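Local coordinates for protein tyrosinase (Burkholderia thailandensis, PDB 5ZRD) that catalyses the oxidation of phenols to catechols and on to quinones, using a pair of copper ions in its active site, at residues 55-60 with 95-100; 38-43 with 48-53; 376-381 with 386-391; 169-174 with 301-306. All coordinates share one frame; numbering follows the deposited sequence.

Interaction 1: residues 55-60 with 95-100; sequences GYHGEP and RMYVYK. With CU (copper (II) ion), chain J.
The imidazole of His57 and the phenol ring of Tyr97 lie in nearly parallel planes, 12° apart, and touch at their borders without stacking. Their centroids stand 5.8 Å from each other. This pair belongs to the binuclear (type 3) copper site of tyrosinase, where helices 50-57 and 90-108 each carry a ligand of the same copper, His57 and His94. Two further aromatic rings lie close by: Phe316 makes an edge-to-face pair with His57, while Trp93 meets Tyr97 with its plane inclined.

Across the contact, Tyr97 CE2 is 3.6 Å from His57 CD2. The phenol end reaches past the imidazole to the root of the histidine, where Tyr97 OH is 3.4 Å from His57 CB. That is a packing contact. The hydroxyl is hydrogen-bonded to Leu53 O, one helical turn before His57, which ties the ring to helix 50-57. Tyr56 adds a looser apolar touch, with its CB 4.2 Å from Tyr97 CE1.

In His57 the ring is carried with CG anti to the backbone N (chi1 -168°), and this swings NE2 to the metal. His85 and His94 supply the other two histidine nitrogens of this copper, and the bound oxygen atom lies nearby. The His57 NE2 to copper bond is 2.0 Å long.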
loop_
_atom_site.group_PDB
_atom_site.type_symbol
_atom_site.label_atom_id
_atom_site.label_comp_id
_atom_site.label_asym_id
_atom_site.label_seq_id
_atom_site.Cartn_x
_atom_site.Cartn_y
_atom_site.Cartn_z
ATOM N N GLY A 55 16.502 23.446 8.459
ATOM C CA GLY A 55 15.800 22.142 8.222
ATOM C C GLY A 55 14.279 22.220 8.287
ATOM O O GLY A 55 13.593 21.338 7.732
ATOM N N TYR A 56 13.722 23.253 8.928
ATOM C CA TYR A 56 12.249 23.320 9.037
ATOM C C TYR A 56 11.610 23.566 7.650
ATOM O O TYR A 56 10.511 23.050 7.379
ATOM C CB TYR A 56 11.816 24.388 10.060
ATOM C CG TYR A 56 12.206 24.101 11.496
ATOM C CD1 TYR A 56 12.114 22.816 12.023
ATOM C CD2 TYR A 56 12.625 25.110 12.348
ATOM C CE1 TYR A 56 12.440 22.532 13.335
ATOM C CE2 TYR A 56 12.964 24.841 13.668
ATOM C CZ TYR A 56 12.896 23.545 14.149
ATOM O OH TYR A 56 13.247 23.252 15.424
ATOM N N HIS A 57 12.306 24.310 6.774
ATOM C CA HIS A 57 11.789 24.783 5.518
ATOM C C HIS A 57 11.415 23.603 4.625
ATOM O O HIS A 57 10.271 23.468 4.176
ATOM C CB HIS A 57 12.835 25.677 4.827
ATOM C CG HIS A 57 12.273 26.429 3.679
ATOM N ND1 HIS A 57 12.489 26.051 2.383
ATOM C CD2 HIS A 57 11.448 27.496 3.642
ATOM C CE1 HIS A 57 11.851 26.882 1.588
ATOM N NE2 HIS A 57 11.188 27.759 2.339
ATOM N N GLY A 58 12.405 22.759 4.400
ATOM C CA GLY A 58 12.361 21.658 3.457
ATOM C C GLY A 58 12.928 20.376 4.073
ATOM O O GLY A 58 12.319 19.777 4.950
ATOM N N GLU A 59 14.093 19.955 3.585
ATOM C CA GLU A 59 14.752 18.783 4.090
ATOM C C GLU A 59 15.445 19.146 5.398
ATOM O O GLU A 59 15.973 20.231 5.507
ATOM C CB GLU A 59 15.797 18.282 3.097
ATOM C CG GLU A 59 15.249 17.810 1.760
ATOM C CD GLU A 59 16.383 17.551 0.780
ATOM O OE1 GLU A 59 17.473 17.249 1.242
ATOM O OE2 GLU A 59 16.182 17.640 -0.424
ATOM N N PRO A 60 15.481 18.255 6.377
ATOM C CA PRO A 60 15.044 16.868 6.284
ATOM C C PRO A 60 13.522 16.742 6.297
ATOM O O PRO A 60 12.830 17.485 7.017
ATOM C CB PRO A 60 15.600 16.149 7.524
ATOM C CG PRO A 60 15.893 17.257 8.495
ATOM C CD PRO A 60 16.102 18.522 7.676
ATOM N N ARG A 95 6.640 34.736 7.594
ATOM C CA ARG A 95 6.759 35.773 8.619
ATOM C C ARG A 95 7.205 35.127 9.930
ATOM O O ARG A 95 8.113 35.639 10.583
ATOM C CB ARG A 95 5.438 36.531 8.811
ATOM C CG ARG A 95 5.408 37.534 9.965
ATOM C CD ARG A 95 4.251 38.508 9.811
ATOM N NE ARG A 95 4.550 39.533 8.823
ATOM C CZ ARG A 95 3.715 40.467 8.387
ATOM N NH1 ARG A 95 2.500 40.560 8.900
ATOM N NH2 ARG A 95 4.136 41.336 7.478
ATOM N N MET A 96 6.558 34.034 10.299
ATOM C CA MET A 96 6.861 33.400 11.530
ATOM C C MET A 96 8.234 32.719 11.439
ATOM O O MET A 96 9.004 32.697 12.437
ATOM C CB MET A 96 5.783 32.390 11.907
ATOM C CG MET A 96 4.494 33.060 12.331
ATOM S SD MET A 96 4.746 34.345 13.581
ATOM C CE MET A 96 5.655 33.375 14.789
ATOM N N TYR A 97 8.564 32.205 10.254
ATOM C CA TYR A 97 9.841 31.505 10.076
ATOM C C TYR A 97 10.972 32.467 10.384
ATOM O O TYR A 97 11.906 32.122 11.123
ATOM C CB TYR A 97 9.983 30.927 8.669
ATOM C CG TYR A 97 11.141 29.991 8.408
ATOM C CD1 TYR A 97 11.791 29.293 9.415
ATOM C CD2 TYR A 97 11.552 29.758 7.111
ATOM C CE1 TYR A 97 12.821 28.399 9.150
ATOM C CE2 TYR A 97 12.543 28.842 6.821
ATOM C CZ TYR A 97 13.186 28.169 7.842
ATOM O OH TYR A 97 14.181 27.301 7.538
ATOM N N VAL A 98 10.858 33.662 9.846
ATOM C CA VAL A 98 11.922 34.638 10.005
ATOM C C VAL A 98 11.989 35.056 11.469
ATOM O O VAL A 98 13.065 35.270 12.025
ATOM C CB VAL A 98 11.705 35.878 9.137
ATOM C CG1 VAL A 98 12.791 36.910 9.403
ATOM C CG2 VAL A 98 11.665 35.524 7.665
ATOM N N TYR A 99 10.811 35.239 12.042
ATOM C CA TYR A 99 10.702 35.695 13.412
ATOM C C TYR A 99 11.318 34.645 14.333
ATOM O O TYR A 99 12.039 35.007 15.198
ATOM C CB TYR A 99 9.236 35.903 13.788
ATOM C CG TYR A 99 8.974 36.331 15.209
ATOM C CD1 TYR A 99 9.190 37.636 15.600
ATOM C CD2 TYR A 99 8.443 35.455 16.141
ATOM C CE1 TYR A 99 8.916 38.054 16.888
ATOM C CE2 TYR A 99 8.154 35.862 17.436
ATOM C CZ TYR A 99 8.384 37.171 17.803
ATOM O OH TYR A 99 8.115 37.618 19.057
ATOM N N LYS A 100 11.010 33.371 14.098
ATOM C CA LYS A 100 11.527 32.275 14.894
ATOM C C LYS A 100 13.064 32.182 14.798
ATOM O O LYS A 100 13.765 31.927 15.815
ATOM C CB LYS A 100 10.828 30.974 14.498
ATOM C CG LYS A 100 9.497 30.727 15.203
ATOM C CD LYS A 100 9.609 30.829 16.720
ATOM C CE LYS A 100 8.327 30.498 17.453
ATOM N NZ LYS A 100 8.475 30.661 18.922
HETATM CU CU CU J . 9.681 28.867 1.614
#

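Interaction 2: residues 38-43 with 48-53; sequences GIQALP and KSFFAL
Phe50 packs its side chain against Ile39 and Gln40. Its CB starts 3.8 Å from Ile39 O and also lies 4.0 Å from Gln40 CG. A chi1 of -176° swings the ring to the side facing away from its own amide nitrogen, and it runs out between these two residues. CD1 comes to 4.0 Å from Ile39 CD1. CD2, on the other branch, is 4.1 Å from Gln40 NE2. The glutamine chain lies alongside the ring, pointing the same way, with its amide tilted 46° to it; the amide nitrogen is hydrogen-bonded to Pro148 O. Trp36 and Phe152 add edge-to-face contacts to the Phe50 ring.

The contact joins the end of helix 27-41 to the N-terminal start of helix 50-57, which follows it in the chain after the loop of residues 42-49. Phe50 N donates to Ile39 O at 2.9 Å, fairly straight at 161°. Ser49 is the N-cap of the second helix: its OG accepts a weak bond from Ala52 N at 3.3 Å, and it also bonds Asp46 O. Leu42 packs its CB 3.8 Å from Ser49 CB. One water donates to Gln40 O at 3.0 Å and accepts a weak bond from Phe51 N.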
loop_
_atom_site.group_PDB
_atom_site.type_symbol
_atom_site.label_atom_id
_atom_site.label_comp_id
_atom_site.label_asym_id
_atom_site.label_seq_id
_atom_site.Cartn_x
_atom_site.Cartn_y
_atom_site.Cartn_z
ATOM N N GLY A 38 26.877 32.233 16.696
ATOM C CA GLY A 38 26.328 31.460 17.807
ATOM C C GLY A 38 25.283 30.438 17.393
ATOM O O GLY A 38 25.322 29.293 17.863
ATOM N N ILE A 39 24.322 30.810 16.538
ATOM C CA ILE A 39 23.251 29.820 16.172
ATOM C C ILE A 39 23.845 28.735 15.271
ATOM O O ILE A 39 23.395 27.589 15.297
ATOM C CB ILE A 39 21.977 30.474 15.578
ATOM C CG1 ILE A 39 22.181 31.131 14.207
ATOM C CG2 ILE A 39 21.353 31.458 16.569
ATOM C CD1 ILE A 39 20.875 31.336 13.425
ATOM N N GLN A 40 24.884 29.070 14.510
ATOM C CA GLN A 40 25.549 28.054 13.666
ATOM C C GLN A 40 26.322 27.067 14.550
ATOM O O GLN A 40 26.510 25.940 14.133
ATOM C CB GLN A 40 26.423 28.721 12.597
ATOM C CG GLN A 40 25.586 29.196 11.419
ATOM C CD GLN A 40 26.290 29.911 10.296
ATOM O OE1 GLN A 40 27.515 30.031 10.247
ATOM N NE2 GLN A 40 25.484 30.401 9.364
ATOM N N ALA A 41 26.706 27.443 15.781
ATOM C CA ALA A 41 27.551 26.554 16.589
ATOM C C ALA A 41 26.698 25.748 17.566
ATOM O O ALA A 41 27.215 24.891 18.240
ATOM C CB ALA A 41 28.597 27.346 17.322
ATOM N N LEU A 42 25.402 25.991 17.661
ATOM C CA LEU A 42 24.628 25.151 18.557
ATOM C C LEU A 42 24.525 23.752 17.959
ATOM O O LEU A 42 24.499 23.621 16.787
ATOM C CB LEU A 42 23.247 25.775 18.789
ATOM C CG LEU A 42 23.266 26.990 19.717
ATOM C CD1 LEU A 42 22.014 27.841 19.539
ATOM C CD2 LEU A 42 23.437 26.554 21.179
ATOM N N PRO A 43 24.464 22.713 18.792
ATOM C CA PRO A 43 24.277 21.371 18.251
ATOM C C PRO A 43 23.022 21.254 17.368
ATOM O O PRO A 43 22.029 21.927 17.625
ATOM C CB PRO A 43 24.058 20.444 19.458
ATOM C CG PRO A 43 23.730 21.381 20.602
ATOM C CD PRO A 43 24.444 22.672 20.262
ATOM N N LYS A 48 16.843 25.633 18.188
ATOM C CA LYS A 48 17.305 26.964 17.822
ATOM C C LYS A 48 18.657 26.954 17.068
ATOM O O LYS A 48 19.170 28.022 16.724
ATOM C CB LYS A 48 17.458 27.798 19.096
ATOM C CG LYS A 48 16.215 27.911 19.969
ATOM C CD LYS A 48 16.392 29.002 21.013
ATOM C CE LYS A 48 15.112 29.451 21.682
ATOM N NZ LYS A 48 14.974 28.818 23.015
ATOM N N SER A 49 19.296 25.808 16.856
ATOM C CA SER A 49 20.487 25.783 15.966
ATOM C C SER A 49 20.089 26.199 14.553
ATOM O O SER A 49 18.971 25.959 14.116
ATOM C CB SER A 49 21.112 24.412 15.904
ATOM O OG SER A 49 20.171 23.425 15.479
ATOM N N PHE A 50 21.032 26.728 13.806
ATOM C CA PHE A 50 20.736 27.068 12.436
ATOM C C PHE A 50 20.342 25.817 11.640
ATOM O O PHE A 50 19.567 25.913 10.710
ATOM C CB PHE A 50 21.911 27.779 11.780
ATOM C CG PHE A 50 21.579 28.233 10.384
ATOM C CD1 PHE A 50 20.514 29.093 10.159
ATOM C CD2 PHE A 50 22.319 27.798 9.296
ATOM C CE1 PHE A 50 20.185 29.493 8.879
ATOM C CE2 PHE A 50 22.002 28.220 8.015
ATOM C CZ PHE A 50 20.944 29.076 7.811
ATOM N N PHE A 51 20.882 24.651 11.986
ATOM C CA PHE A 51 20.645 23.470 11.169
ATOM C C PHE A 51 19.195 22.999 11.301
ATOM O O PHE A 51 18.567 22.566 10.342
ATOM C CB PHE A 51 21.578 22.321 11.559
ATOM C CG PHE A 51 21.305 21.045 10.808
ATOM C CD1 PHE A 51 21.778 20.870 9.514
ATOM C CD2 PHE A 51 20.578 20.028 11.394
ATOM C CE1 PHE A 51 21.518 19.698 8.814
ATOM C CE2 PHE A 51 20.334 18.851 10.700
ATOM C CZ PHE A 51 20.787 18.695 9.406
ATOM N N ALA A 52 18.694 23.063 12.519
ATOM C CA ALA A 52 17.336 22.682 12.800
ATOM C C ALA A 52 16.369 23.643 12.088
ATOM O O ALA A 52 15.429 23.189 11.435
ATOM C CB ALA A 52 17.125 22.685 14.298
ATOM N N LEU A 53 16.637 24.949 12.250
ATOM C CA LEU A 53 15.837 26.075 11.723
ATOM C C LEU A 53 15.809 25.991 10.199
ATOM O O LEU A 53 14.732 25.978 9.643
ATOM C CB LEU A 53 16.424 27.421 12.164
ATOM C CG LEU A 53 16.099 27.877 13.590
ATOM C CD1 LEU A 53 16.997 29.045 13.997
ATOM C CD2 LEU A 53 14.632 28.282 13.710
HETATM O O HOH W 1 23.837 24.765 13.485
#

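Interaction 3: residues 376-381 with 386-391; sequences FKKASG and SEDCIN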
loop_
_atom_site.group_PDB
_atom_site.type_symbol
_atom_site.label_atom_id
_atom_site.label_comp_id
_atom_site.label_asym_id
_atom_site.label_seq_id
_atom_site.Cartn_x
_atom_site.Cartn_y
_atom_site.Cartn_z
ATOM N N PHE A 376 5.919 26.108 14.453
ATOM C CA PHE A 376 6.129 27.250 15.329
ATOM C C PHE A 376 5.087 27.287 16.459
ATOM O O PHE A 376 3.891 27.185 16.208
ATOM C CB PHE A 376 6.071 28.538 14.510
ATOM C CG PHE A 376 6.968 28.484 13.308
ATOM C CD1 PHE A 376 8.281 28.061 13.432
ATOM C CD2 PHE A 376 6.488 28.797 12.047
ATOM C CE1 PHE A 376 9.111 27.984 12.323
ATOM C CE2 PHE A 376 7.320 28.725 10.943
ATOM C CZ PHE A 376 8.628 28.317 11.081
ATOM N N LYS A 377 5.573 27.489 17.690
ATOM C CA LYS A 377 4.757 27.404 18.909
ATOM C C LYS A 377 4.936 28.669 19.754
ATOM O O LYS A 377 6.020 29.227 19.805
ATOM C CB LYS A 377 5.128 26.139 19.683
ATOM C CG LYS A 377 4.339 24.907 19.264
ATOM C CD LYS A 377 5.229 23.704 19.056
ATOM C CE LYS A 377 4.476 22.412 18.805
ATOM N NZ LYS A 377 3.506 22.554 17.699
ATOM N N LYS A 378 3.849 29.135 20.374
ATOM C CA LYS A 378 3.942 30.221 21.389
ATOM C C LYS A 378 4.539 29.653 22.692
ATOM O O LYS A 378 4.638 28.436 22.833
ATOM C CB LYS A 378 2.555 30.822 21.631
ATOM C CG LYS A 378 1.936 31.515 20.423
ATOM C CD LYS A 378 0.408 31.580 20.470
ATOM C CE LYS A 378 -0.135 32.988 20.347
ATOM N NZ LYS A 378 -1.579 33.035 20.668
ATOM N N ALA A 379 4.941 30.518 23.635
ATOM C CA ALA A 379 5.394 30.093 25.005
ATOM C C ALA A 379 4.408 29.090 25.624
ATOM O O ALA A 379 4.812 28.155 26.278
ATOM C CB ALA A 379 5.543 31.305 25.895
ATOM N N SER A 380 3.108 29.272 25.394
ATOM C CA SER A 380 2.084 28.324 25.838
ATOM C C SER A 380 2.418 26.880 25.445
ATOM O O SER A 380 1.920 25.981 26.087
ATOM C CB SER A 380 0.721 28.681 25.271
ATOM O OG SER A 380 0.683 30.028 24.828
ATOM N N GLY A 381 3.158 26.659 24.352
ATOM C CA GLY A 381 3.211 25.347 23.675
ATOM C C GLY A 381 2.127 25.217 22.605
ATOM O O GLY A 381 1.977 24.181 21.957
ATOM N N SER A 386 -1.854 32.296 11.564
ATOM C CA SER A 386 -1.792 33.546 10.862
ATOM C C SER A 386 -2.432 34.658 11.703
ATOM O O SER A 386 -2.025 35.810 11.581
ATOM C CB SER A 386 -2.460 33.450 9.518
ATOM O OG SER A 386 -1.739 32.614 8.633
ATOM N N GLU A 387 -3.398 34.317 12.562
ATOM C CA GLU A 387 -4.178 35.334 13.318
ATOM C C GLU A 387 -3.251 35.992 14.346
ATOM O O GLU A 387 -3.423 37.140 14.664
ATOM C CB GLU A 387 -5.459 34.707 13.892
ATOM C CG GLU A 387 -6.592 35.697 14.140
ATOM C CD GLU A 387 -7.591 35.980 13.016
ATOM O OE1 GLU A 387 -8.236 35.016 12.546
ATOM O OE2 GLU A 387 -7.768 37.182 12.648
ATOM N N ASP A 388 -2.212 35.269 14.763
ATOM C CA ASP A 388 -1.203 35.746 15.693
ATOM C C ASP A 388 -0.107 36.642 15.095
ATOM O O ASP A 388 0.686 37.152 15.883
ATOM C CB ASP A 388 -0.518 34.542 16.350
ATOM C CG ASP A 388 -1.494 33.642 17.087
ATOM O OD1 ASP A 388 -2.283 34.188 17.885
ATOM O OD2 ASP A 388 -1.511 32.405 16.851
ATOM N N CYS A 389 -0.049 36.864 13.760
ATOM C CA CYS A 389 1.095 37.651 13.151
ATOM C C CYS A 389 0.633 38.558 12.006
ATOM O O CYS A 389 1.386 38.860 11.027
ATOM C CB CYS A 389 2.215 36.745 12.660
ATOM S SG CYS A 389 1.659 35.476 11.492
ATOM N N ILE A 390 -0.569 39.095 12.163
ATOM C CA ILE A 390 -1.052 40.087 11.200
ATOM C C ILE A 390 -0.320 41.422 11.415
ATOM O O ILE A 390 0.212 42.044 10.479
ATOM C CB ILE A 390 -2.584 40.196 11.273
ATOM C CG1 ILE A 390 -3.209 38.817 11.033
ATOM C CG2 ILE A 390 -3.100 41.246 10.294
ATOM C CD1 ILE A 390 -4.703 38.770 11.105
ATOM N N ASN A 391 -0.247 41.870 12.648
ATOM C CA ASN A 391 0.311 43.163 12.895
ATOM C C ASN A 391 1.667 42.966 13.557
ATOM O O ASN A 391 1.728 42.600 14.743
ATOM C CB ASN A 391 -0.592 44.022 13.782
ATOM C CG ASN A 391 -0.045 45.421 13.955
ATOM O OD1 ASN A 391 1.152 45.601 14.173
ATOM N ND2 ASN A 391 -0.900 46.419 13.805
#
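Lys378 and Asp388 join beside a small beta hairpin. The hairpin is made of the short, weakly bonded strand 376-377 and strand 383-385, and the chain then enters the 3-10 turn 386-388. The lysine leaves from the turn that follows the first strand, and the aspartate from the last residue of the 3-10 turn. Their CA atoms are 9.5 Å apart, so the two side chains alone bridge the gap.

The contact is a single salt bridge. Lys378 NZ donates to Asp388 OD1 at 3.1 Å, arriving well above the carboxylate plane, 61° out of it. The chain is bent about its CG-CD bond (chi3 124°), and CE also lies near the carboxylate, 3.6 Å from Asp388 CG. The two side chains cross at about a right angle. Asp388 OD2 accepts from Thr385 N, a bond that probably fixes the rotation of the carboxylate.

The outer side of the bridge is open to solvent. Ala379, Ser380 and Gly381 are exposed on the type I turn, and so is Glu387 beside Asp388. This solvent side contrasts with the inner side of both segments. There Phe376 and Cys389 are buried against helix 90-108, both touching Met96. The turn is closed by its own backbone bond, Gly381 N to Lys378 O at 2.8 Å.

Interaction 4: residues 169-174 with 301-306; sequences YEKPKG and NGDMGE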
loop_
_atom_site.group_PDB
_atom_site.type_symbol
_atom_site.label_atom_id
_atom_site.label_comp_id
_atom_site.label_asym_id
_atom_site.label_seq_id
_atom_site.Cartn_x
_atom_site.Cartn_y
_atom_site.Cartn_z
ATOM N N TYR A 169 17.984 14.160 -2.855
ATOM C CA TYR A 169 17.720 14.884 -1.619
ATOM C C TYR A 169 18.967 14.934 -0.733
ATOM O O TYR A 169 19.100 15.857 0.057
ATOM C CB TYR A 169 16.620 14.245 -0.773
ATOM C CG TYR A 169 15.271 14.130 -1.413
ATOM C CD1 TYR A 169 14.906 14.930 -2.486
ATOM C CD2 TYR A 169 14.334 13.234 -0.921
ATOM C CE1 TYR A 169 13.655 14.814 -3.080
ATOM C CE2 TYR A 169 13.080 13.109 -1.502
ATOM C CZ TYR A 169 12.732 13.913 -2.579
ATOM O OH TYR A 169 11.514 13.799 -3.188
ATOM N N GLU A 170 19.854 13.938 -0.847
ATOM C CA GLU A 170 20.852 13.648 0.211
ATOM C C GLU A 170 22.100 14.479 -0.006
ATOM O O GLU A 170 22.499 14.727 -1.170
ATOM C CB GLU A 170 21.162 12.150 0.253
ATOM C CG GLU A 170 19.935 11.338 0.639
ATOM C CD GLU A 170 20.233 9.901 0.968
ATOM O OE1 GLU A 170 19.583 9.353 1.874
ATOM O OE2 GLU A 170 21.094 9.353 0.286
ATOM N N LYS A 171 22.675 14.904 1.125
ATOM C CA LYS A 171 23.857 15.723 1.136
ATOM C C LYS A 171 24.699 15.357 2.352
ATOM O O LYS A 171 24.171 15.311 3.474
ATOM C CB LYS A 171 23.431 17.196 1.090
ATOM C CG LYS A 171 23.331 17.749 -0.321
ATOM C CD LYS A 171 22.290 18.794 -0.593
ATOM C CE LYS A 171 22.886 20.128 -0.953
ATOM N NZ LYS A 171 22.296 20.739 -2.170
ATOM N N PRO A 172 26.013 15.097 2.140
ATOM C CA PRO A 172 26.832 14.579 3.233
ATOM C C PRO A 172 27.157 15.606 4.323
ATOM O O PRO A 172 27.114 16.833 4.081
ATOM C CB PRO A 172 28.174 14.227 2.570
ATOM C CG PRO A 172 28.320 15.267 1.480
ATOM C CD PRO A 172 26.893 15.381 0.974
ATOM N N LYS A 173 27.557 15.083 5.480
ATOM C CA LYS A 173 28.177 15.897 6.514
ATOM C C LYS A 173 29.335 16.683 5.912
ATOM O O LYS A 173 30.071 16.135 5.105
ATOM C CB LYS A 173 28.770 15.035 7.620
ATOM C CG LYS A 173 29.440 15.812 8.742
ATOM C CD LYS A 173 29.831 14.919 9.883
ATOM C CE LYS A 173 30.516 15.662 11.001
ATOM N NZ LYS A 173 30.528 14.826 12.220
ATOM N N GLY A 174 29.465 17.947 6.268
ATOM C CA GLY A 174 30.512 18.809 5.666
ATOM C C GLY A 174 30.112 19.469 4.352
ATOM O O GLY A 174 30.837 20.251 3.819
ATOM N N ASN A 301 23.119 24.208 -9.743
ATOM C CA ASN A 301 22.070 23.688 -8.859
ATOM C C ASN A 301 22.345 24.144 -7.413
ATOM O O ASN A 301 22.616 23.338 -6.499
ATOM C CB ASN A 301 21.978 22.170 -8.947
ATOM C CG ASN A 301 21.389 21.660 -10.245
ATOM O OD1 ASN A 301 20.502 22.281 -10.847
ATOM N ND2 ASN A 301 21.790 20.460 -10.623
ATOM N N GLY A 302 22.247 25.441 -7.219
ATOM C CA GLY A 302 22.505 26.051 -5.925
ATOM C C GLY A 302 21.379 25.808 -4.932
ATOM O O GLY A 302 20.262 25.500 -5.301
ATOM N N ASP A 303 21.683 25.924 -3.655
ATOM C CA ASP A 303 20.710 25.523 -2.674
ATOM C C ASP A 303 19.439 26.370 -2.734
ATOM O O ASP A 303 18.351 25.832 -2.644
ATOM C CB ASP A 303 21.330 25.482 -1.274
ATOM C CG ASP A 303 22.345 24.375 -1.132
ATOM O OD1 ASP A 303 23.513 24.645 -1.482
ATOM O OD2 ASP A 303 21.980 23.241 -0.699
ATOM N N MET A 304 19.588 27.671 -2.968
ATOM C CA MET A 304 18.468 28.633 -3.009
ATOM C C MET A 304 17.520 28.374 -4.198
ATOM O O MET A 304 16.425 28.903 -4.214
ATOM C CB MET A 304 19.008 30.066 -3.106
ATOM C CG MET A 304 19.360 30.683 -1.762
ATOM S SD MET A 304 17.927 31.061 -0.729
ATOM C CE MET A 304 17.182 32.401 -1.643
ATOM N N GLY A 305 17.916 27.563 -5.179
ATOM C CA GLY A 305 17.201 27.442 -6.447
ATOM C C GLY A 305 15.972 26.561 -6.393
ATOM O O GLY A 305 15.208 26.589 -7.331
ATOM N N GLU A 306 15.795 25.793 -5.311
ATOM C CA GLU A 306 14.696 24.885 -5.108
ATOM C C GLU A 306 14.359 24.906 -3.601
ATOM O O GLU A 306 15.151 25.383 -2.762
ATOM C CB GLU A 306 15.058 23.449 -5.507
ATOM C CG GLU A 306 14.936 23.139 -7.002
ATOM C CD GLU A 306 15.980 23.710 -7.966
ATOM O OE1 GLU A 306 17.053 24.138 -7.524
ATOM O OE2 GLU A 306 15.695 23.716 -9.182
#
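A buried salt bridge joins two loops of the central tyrosinase domain, residues 169-174 and 301-306. Lys171 NZ donates to Asp303 OD2 at 2.9 Å. The ammonium group meets that oxygen from above the carboxylate plane, 44° out of it. The neighbouring Lys171 CE is also close, 3.3 Å from Asp303 OD2. The two side chains approach from opposite directions and bridge backbones whose CA atoms are 11.0 Å apart. The lysine reaches nearly its full length, although the torsions beyond chi1 are skewed from the staggered values.

Both polar ends have further partners. Lys171 NZ also bonds Gly184 O; Asp303 OD2 bonds Thr309 OG1, and OD1 bonds Tyr175 OH and Val178 N. With this many bonds the carboxylate is held on both oxygens and probably stays charged despite its burial.

Asp303 begins the 3-10 turn 303-305, closed by Gly305 N to Gly302 O at 3.1 Å. In the same turn Met304 O bonds ND1 of His281, a copper ligand, so the turn belongs to the second shell of the copper site. The first loop lies between strand 165-167 and helix 189-200. The second leads from strand 295-297 toward helix 315-334, whose Ile315 and Phe316 touch Met304.

Interactions 1 and 4 are buried, interaction 2 is partly so, and interaction 3 lies at the surface. Interactions 1 and 2 share helix 50-57: one holds its copper end, the other its N-terminal start, and Tyr97 to Leu53 connects them. Helix 90-108 links interactions 1 and 3, through Arg95 to Cys389 O and Lys100 to Lys377 O. The chemistry differs with place. Interaction 1 is aromatic packing with a metal bond, and interaction 2 is apolar packing with a backbone bond and a helix cap. Interactions 3 and 4 are both lysine-aspartate salt bridges, one at the surface by a hairpin and one buried between loops near the copper site, with centres about 30 Å apart.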